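Local coordinates for protein hypothetical glycoside hydrolase (Bacteroides vulgatus, PDB 3S30) that is of unknown function but, as a putative glycoside hydrolase with a galactose-binding-like beta fold, probably takes part in carbohydrate metabolism, at residues N270-I282 and F294-I307. Numbering follows the deposited sequence.
Sequences NYEHENMVAAAVI and FELDFNYEHYGKTI
Tyr-303 reaches from the turn at 300-303 across the start of strand 276-281. CB packs on the carbonyl oxygens of Met-276 and Val-277. With CG beside the backbone N (chi1 -58°), the ring slants across the strand's first residues: CD2 lies 3.2 Å from Val-277 O, and CE1 on the other flank meets Met-276 CB. CZ touches the selenomethionine methyl, CE. At the tip, OH donates to Tyr-271 O at 2.8 Å, coming from above the carbonyl plane, and rests on Ala-279 CB. One ring face carries CD2 of the neighbouring His-302, whose NE2 gives Glu-272 OE2 a 2.6 Å bond (163° at the hydrogen) on the carboxylate's syn side. Lys-305 NZ donates to Glu-274 O at 3.2 Å, nearly in line with the carbonyl. Replacing Tyr-303 with alanine would probably leave Tyr-271 O without this donor and open a gap beside Met-276 and Ala-279.

At the bulge that Val-277 and Ala-278 form against Phe-252 of strand 247-254, Ala-278 CB sits squarely over the Tyr-300 ring, 3.4 Å from its centroid; further along, Ala-280 CB lies over Phe-298, both CH-pi contacts. Leu-296 sets CD1 by Ile-282 N and CD2 by its CA and CG1.

Strand 276-281 thus rests its alanines on rings that follow strand 291-297, helped by a 3.0 Å bond from Asn-299 N to Ala-279 O, while side chains of 302-305 hold the 271-274 loop by two backbone oxygens and one carboxylate.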
loop_
_atom_site.group_PDB
_atom_site.type_symbol
_atom_site.label_atom_id
_atom_site.label_comp_id
_atom_site.label_asym_id
_atom_site.label_seq_id
_atom_site.Cartn_x
_atom_site.Cartn_y
_atom_site.Cartn_z
ATOM N N ASN A 270 -14.434 7.926 1.481
ATOM C CA ASN A 270 -14.376 8.641 0.206
ATOM C C ASN A 270 -13.078 9.465 0.034
ATOM O O ASN A 270 -13.050 10.429 -0.719
ATOM C CB ASN A 270 -15.634 9.531 0.069
ATOM C CG ASN A 270 -15.873 10.021 -1.361
ATOM O OD1 ASN A 270 -16.015 9.228 -2.290
ATOM N ND2 ASN A 270 -15.919 11.337 -1.534
ATOM N N TYR A 271 -12.008 9.080 0.731
ATOM C CA TYR A 271 -10.737 9.839 0.732
ATOM C C TYR A 271 -10.880 11.272 1.304
ATOM O O TYR A 271 -10.147 12.183 0.911
ATOM C CB TYR A 271 -10.087 9.808 -0.681
ATOM C CG TYR A 271 -9.972 8.382 -1.198
ATOM C CD1 TYR A 271 -8.860 7.606 -0.900
ATOM C CD2 TYR A 271 -11.009 7.792 -1.919
ATOM C CE1 TYR A 271 -8.766 6.286 -1.331
ATOM C CE2 TYR A 271 -10.933 6.472 -2.346
ATOM C CZ TYR A 271 -9.804 5.722 -2.046
ATOM O OH TYR A 271 -9.717 4.414 -2.466
ATOM N N GLU A 272 -11.825 11.440 2.245
ATOM C CA GLU A 272 -12.091 12.730 2.915
ATOM C C GLU A 272 -11.396 12.824 4.274
ATOM O O GLU A 272 -11.427 11.880 5.074
ATOM C CB GLU A 272 -13.592 12.961 3.150
ATOM C CG GLU A 272 -14.451 13.040 1.898
ATOM C CD GLU A 272 -14.151 14.245 1.019
ATOM O OE1 GLU A 272 -13.477 15.186 1.486
ATOM O OE2 GLU A 272 -14.591 14.239 -0.150
ATOM N N HIS A 273 -10.789 13.981 4.524
ATOM C CA HIS A 273 -10.148 14.292 5.802
ATOM C C HIS A 273 -9.865 15.783 5.797
ATOM O O HIS A 273 -9.652 16.367 4.744
ATOM C CB HIS A 273 -8.842 13.501 5.988
ATOM C CG HIS A 273 -8.413 13.373 7.416
ATOM N ND1 HIS A 273 -7.741 14.375 8.085
ATOM C CD2 HIS A 273 -8.579 12.371 8.309
ATOM C CE1 HIS A 273 -7.511 13.993 9.329
ATOM N NE2 HIS A 273 -8.010 12.781 9.491
ATOM N N GLU A 274 -9.863 16.407 6.964
ATOM C CA GLU A 274 -9.700 17.866 7.039
ATOM C C GLU A 274 -8.276 18.312 6.650
ATOM O O GLU A 274 -8.069 19.453 6.260
ATOM C CB GLU A 274 -10.092 18.364 8.435
ATOM C CG GLU A 274 -10.635 19.800 8.480
ATOM C CD GLU A 274 -11.584 20.054 9.659
ATOM O OE1 GLU A 274 -11.807 19.126 10.471
ATOM O OE2 GLU A 274 -12.116 21.189 9.765
ATOM N N ASN A 275 -7.307 17.397 6.715
ATOM C CA ASN A 275 -5.927 17.702 6.326
ATOM C C ASN A 275 -5.619 17.399 4.867
ATOM O O ASN A 275 -4.575 17.826 4.356
ATOM C CB ASN A 275 -4.942 16.967 7.235
ATOM C CG ASN A 275 -4.977 17.485 8.661
ATOM O OD1 ASN A 275 -5.996 17.371 9.342
ATOM N ND2 ASN A 275 -3.876 18.081 9.113
HETATM N N MSE A 276 -6.540 16.698 4.201
HETATM C CA MSE A 276 -6.362 16.274 2.814
HETATM C C MSE A 276 -6.259 17.436 1.816
HETATM O O MSE A 276 -7.051 18.374 1.859
HETATM C CB MSE A 276 -7.497 15.316 2.398
HETATM C CG MSE A 276 -7.253 13.840 2.776
HETATM SE SE MSE A 276 -5.766 13.021 1.813
HETATM C CE MSE A 276 -6.290 13.503 0.004
ATOM N N VAL A 277 -5.281 17.353 0.913
ATOM C CA VAL A 277 -5.051 18.386 -0.108
ATOM C C VAL A 277 -5.285 17.837 -1.525
ATOM O O VAL A 277 -6.006 18.442 -2.316
ATOM C CB VAL A 277 -3.634 18.988 0.012
ATOM C CG1 VAL A 277 -3.427 20.099 -1.010
ATOM C CG2 VAL A 277 -3.393 19.517 1.430
ATOM N N ALA A 278 -4.688 16.691 -1.841
ATOM C CA ALA A 278 -4.959 16.019 -3.114
ATOM C C ALA A 278 -4.948 14.493 -2.992
ATOM O O ALA A 278 -4.286 13.926 -2.128
ATOM C CB ALA A 278 -3.964 16.477 -4.196
ATOM N N ALA A 279 -5.682 13.847 -3.894
ATOM C CA ALA A 279 -5.825 12.398 -3.909
ATOM C C ALA A 279 -5.875 11.903 -5.353
ATOM O O ALA A 279 -6.524 12.521 -6.215
ATOM C CB ALA A 279 -7.108 11.973 -3.160
ATOM N N ALA A 280 -5.198 10.781 -5.592
ATOM C CA ALA A 280 -5.212 10.115 -6.889
ATOM C C ALA A 280 -5.727 8.699 -6.685
ATOM O O ALA A 280 -5.119 7.932 -5.947
ATOM C CB ALA A 280 -3.817 10.104 -7.498
ATOM N N VAL A 281 -6.842 8.359 -7.336
ATOM C CA VAL A 281 -7.529 7.090 -7.114
ATOM C C VAL A 281 -7.792 6.368 -8.429
ATOM O O VAL A 281 -8.358 6.938 -9.357
ATOM C CB VAL A 281 -8.885 7.310 -6.357
ATOM C CG1 VAL A 281 -9.567 5.969 -6.012
ATOM C CG2 VAL A 281 -8.659 8.132 -5.082
ATOM N N ILE A 282 -7.396 5.101 -8.512
ATOM C CA ILE A 282 -7.638 4.324 -9.737
ATOM C C ILE A 282 -9.119 4.004 -9.892
ATOM O O ILE A 282 -9.818 3.768 -8.915
ATOM C CB ILE A 282 -6.812 3.027 -9.763
ATOM C CG1 ILE A 282 -6.730 2.465 -11.189
ATOM C CG2 ILE A 282 -7.388 2.004 -8.789
ATOM C CD1 ILE A 282 -5.516 1.592 -11.436
ATOM N N PHE A 294 -1.213 2.488 -15.940
ATOM C CA PHE A 294 -2.170 3.359 -15.278
ATOM C C PHE A 294 -1.571 4.759 -15.138
ATOM O O PHE A 294 -0.351 4.931 -15.122
ATOM C CB PHE A 294 -2.642 2.781 -13.925
ATOM C CG PHE A 294 -1.531 2.502 -12.917
ATOM C CD1 PHE A 294 -1.117 3.484 -12.027
ATOM C CD2 PHE A 294 -0.948 1.241 -12.830
ATOM C CE1 PHE A 294 -0.104 3.231 -11.085
ATOM C CE2 PHE A 294 0.068 0.970 -11.891
ATOM C CZ PHE A 294 0.484 1.970 -11.017
ATOM N N GLU A 295 -2.446 5.760 -15.094
ATOM C CA GLU A 295 -2.030 7.155 -14.999
ATOM C C GLU A 295 -3.091 7.926 -14.225
ATOM O O GLU A 295 -4.065 8.391 -14.809
ATOM C CB GLU A 295 -1.819 7.756 -16.397
ATOM C CG GLU A 295 -1.326 9.216 -16.390
ATOM C CD GLU A 295 -1.155 9.812 -17.792
ATOM O OE1 GLU A 295 -0.992 9.049 -18.771
ATOM O OE2 GLU A 295 -1.183 11.055 -17.908
ATOM N N LEU A 296 -2.893 8.055 -12.913
ATOM C CA LEU A 296 -3.882 8.684 -12.023
ATOM C C LEU A 296 -3.480 10.125 -11.735
ATOM O O LEU A 296 -2.431 10.367 -11.151
ATOM C CB LEU A 296 -3.995 7.896 -10.713
ATOM C CG LEU A 296 -4.005 6.360 -10.834
ATOM C CD1 LEU A 296 -4.119 5.708 -9.461
ATOM C CD2 LEU A 296 -5.133 5.884 -11.770
ATOM N N ASP A 297 -4.298 11.082 -12.162
ATOM C CA ASP A 297 -4.031 12.503 -11.892
ATOM C C ASP A 297 -4.415 12.845 -10.456
ATOM O O ASP A 297 -5.475 12.447 -9.973
ATOM C CB ASP A 297 -4.824 13.413 -12.843
ATOM C CG ASP A 297 -4.321 13.362 -14.292
ATOM O OD1 ASP A 297 -3.219 13.885 -14.580
ATOM O OD2 ASP A 297 -5.056 12.838 -15.157
ATOM N N PHE A 298 -3.554 13.590 -9.775
ATOM C CA PHE A 298 -3.908 14.153 -8.464
ATOM C C PHE A 298 -4.998 15.215 -8.608
ATOM O O PHE A 298 -4.889 16.134 -9.420
ATOM C CB PHE A 298 -2.680 14.724 -7.746
ATOM C CG PHE A 298 -1.898 13.695 -6.983
ATOM C CD1 PHE A 298 -1.017 12.836 -7.644
ATOM C CD2 PHE A 298 -2.053 13.562 -5.604
ATOM C CE1 PHE A 298 -0.290 11.887 -6.944
ATOM C CE2 PHE A 298 -1.332 12.604 -4.893
ATOM C CZ PHE A 298 -0.455 11.767 -5.563
ATOM N N ASN A 299 -6.050 15.054 -7.810
ATOM C CA ASN A 299 -7.183 15.964 -7.758
ATOM C C ASN A 299 -7.039 16.930 -6.576
ATOM O O ASN A 299 -7.364 16.584 -5.442
ATOM C CB ASN A 299 -8.471 15.135 -7.633
ATOM C CG ASN A 299 -9.732 15.943 -7.893
ATOM O OD1 ASN A 299 -9.718 17.179 -7.848
ATOM N ND2 ASN A 299 -10.842 15.239 -8.166
ATOM N N TYR A 300 -6.535 18.131 -6.842
ATOM C CA TYR A 300 -6.448 19.197 -5.817
ATOM C C TYR A 300 -7.738 19.996 -5.712
ATOM O O TYR A 300 -8.063 20.521 -4.648
ATOM C CB TYR A 300 -5.323 20.176 -6.135
ATOM C CG TYR A 300 -3.939 19.616 -5.968
ATOM C CD1 TYR A 300 -3.384 18.765 -6.934
ATOM C CD2 TYR A 300 -3.172 19.938 -4.853
ATOM C CE1 TYR A 300 -2.096 18.250 -6.787
ATOM C CE2 TYR A 300 -1.878 19.432 -4.700
ATOM C CZ TYR A 300 -1.349 18.587 -5.672
ATOM O OH TYR A 300 -0.074 18.093 -5.515
ATOM N N GLU A 301 -8.449 20.099 -6.832
ATOM C CA GLU A 301 -9.684 20.886 -6.928
ATOM C C GLU A 301 -10.816 20.361 -6.034
ATOM O O GLU A 301 -11.635 21.140 -5.559
ATOM C CB GLU A 301 -10.129 20.946 -8.396
ATOM C CG GLU A 301 -11.455 21.670 -8.652
ATOM C CD GLU A 301 -12.656 20.736 -8.713
ATOM O OE1 GLU A 301 -12.464 19.517 -8.942
ATOM O OE2 GLU A 301 -13.793 21.233 -8.549
ATOM N N HIS A 302 -10.855 19.051 -5.792
ATOM C CA HIS A 302 -11.901 18.460 -4.948
ATOM C C HIS A 302 -11.850 18.946 -3.487
ATOM O O HIS A 302 -12.894 19.043 -2.830
ATOM C CB HIS A 302 -11.834 16.925 -5.001
ATOM C CG HIS A 302 -12.755 16.245 -4.035
ATOM N ND1 HIS A 302 -14.059 15.930 -4.345
ATOM C CD2 HIS A 302 -12.562 15.837 -2.759
ATOM C CE1 HIS A 302 -14.629 15.352 -3.302
ATOM N NE2 HIS A 302 -13.741 15.287 -2.325
ATOM N N TYR A 303 -10.645 19.246 -2.995
ATOM C CA TYR A 303 -10.437 19.609 -1.586
ATOM C C TYR A 303 -10.355 21.119 -1.326
ATOM O O TYR A 303 -10.611 21.565 -0.211
ATOM C CB TYR A 303 -9.187 18.907 -1.055
ATOM C CG TYR A 303 -9.282 17.404 -1.188
ATOM C CD1 TYR A 303 -9.934 16.646 -0.229
ATOM C CD2 TYR A 303 -8.756 16.750 -2.300
ATOM C CE1 TYR A 303 -10.038 15.268 -0.358
ATOM C CE2 TYR A 303 -8.850 15.380 -2.440
ATOM C CZ TYR A 303 -9.489 14.643 -1.466
ATOM O OH TYR A 303 -9.595 13.284 -1.610
ATOM N N GLY A 304 -10.000 21.899 -2.344
ATOM C CA GLY A 304 -10.073 23.356 -2.256
ATOM C C GLY A 304 -9.132 23.952 -1.229
ATOM O O GLY A 304 -9.514 24.852 -0.478
ATOM N N LYS A 305 -7.901 23.447 -1.206
ATOM C CA LYS A 305 -6.882 23.900 -0.272
ATOM C C LYS A 305 -5.929 24.848 -0.971
ATOM O O LYS A 305 -5.878 24.902 -2.197
ATOM C CB LYS A 305 -6.104 22.710 0.302
ATOM C CG LYS A 305 -6.919 21.807 1.219
ATOM C CD LYS A 305 -7.158 22.452 2.576
ATOM C CE LYS A 305 -7.933 21.535 3.510
ATOM N NZ LYS A 305 -8.337 22.231 4.782
ATOM N N THR A 306 -5.192 25.605 -0.166
ATOM C CA THR A 306 -4.208 26.560 -0.641
ATOM C C THR A 306 -2.867 26.078 -0.111
ATOM O O THR A 306 -2.686 25.994 1.103
ATOM C CB THR A 306 -4.513 27.991 -0.089
ATOM O OG1 THR A 306 -5.865 28.360 -0.401
ATOM C CG2 THR A 306 -3.552 29.030 -0.668
ATOM N N ILE A 307 -1.937 25.738 -1.002
ATOM C CA ILE A 307 -0.626 25.241 -0.568
ATOM C C ILE A 307 0.219 26.390 -0.021
ATOM O O ILE A 307 0.258 27.476 -0.607
ATOM C CB ILE A 307 0.154 24.500 -1.698
ATOM C CG1 ILE A 307 -0.368 23.066 -1.893
ATOM C CG2 ILE A 307 1.644 24.425 -1.382
ATOM C CD1 ILE A 307 -1.332 22.909 -3.048
#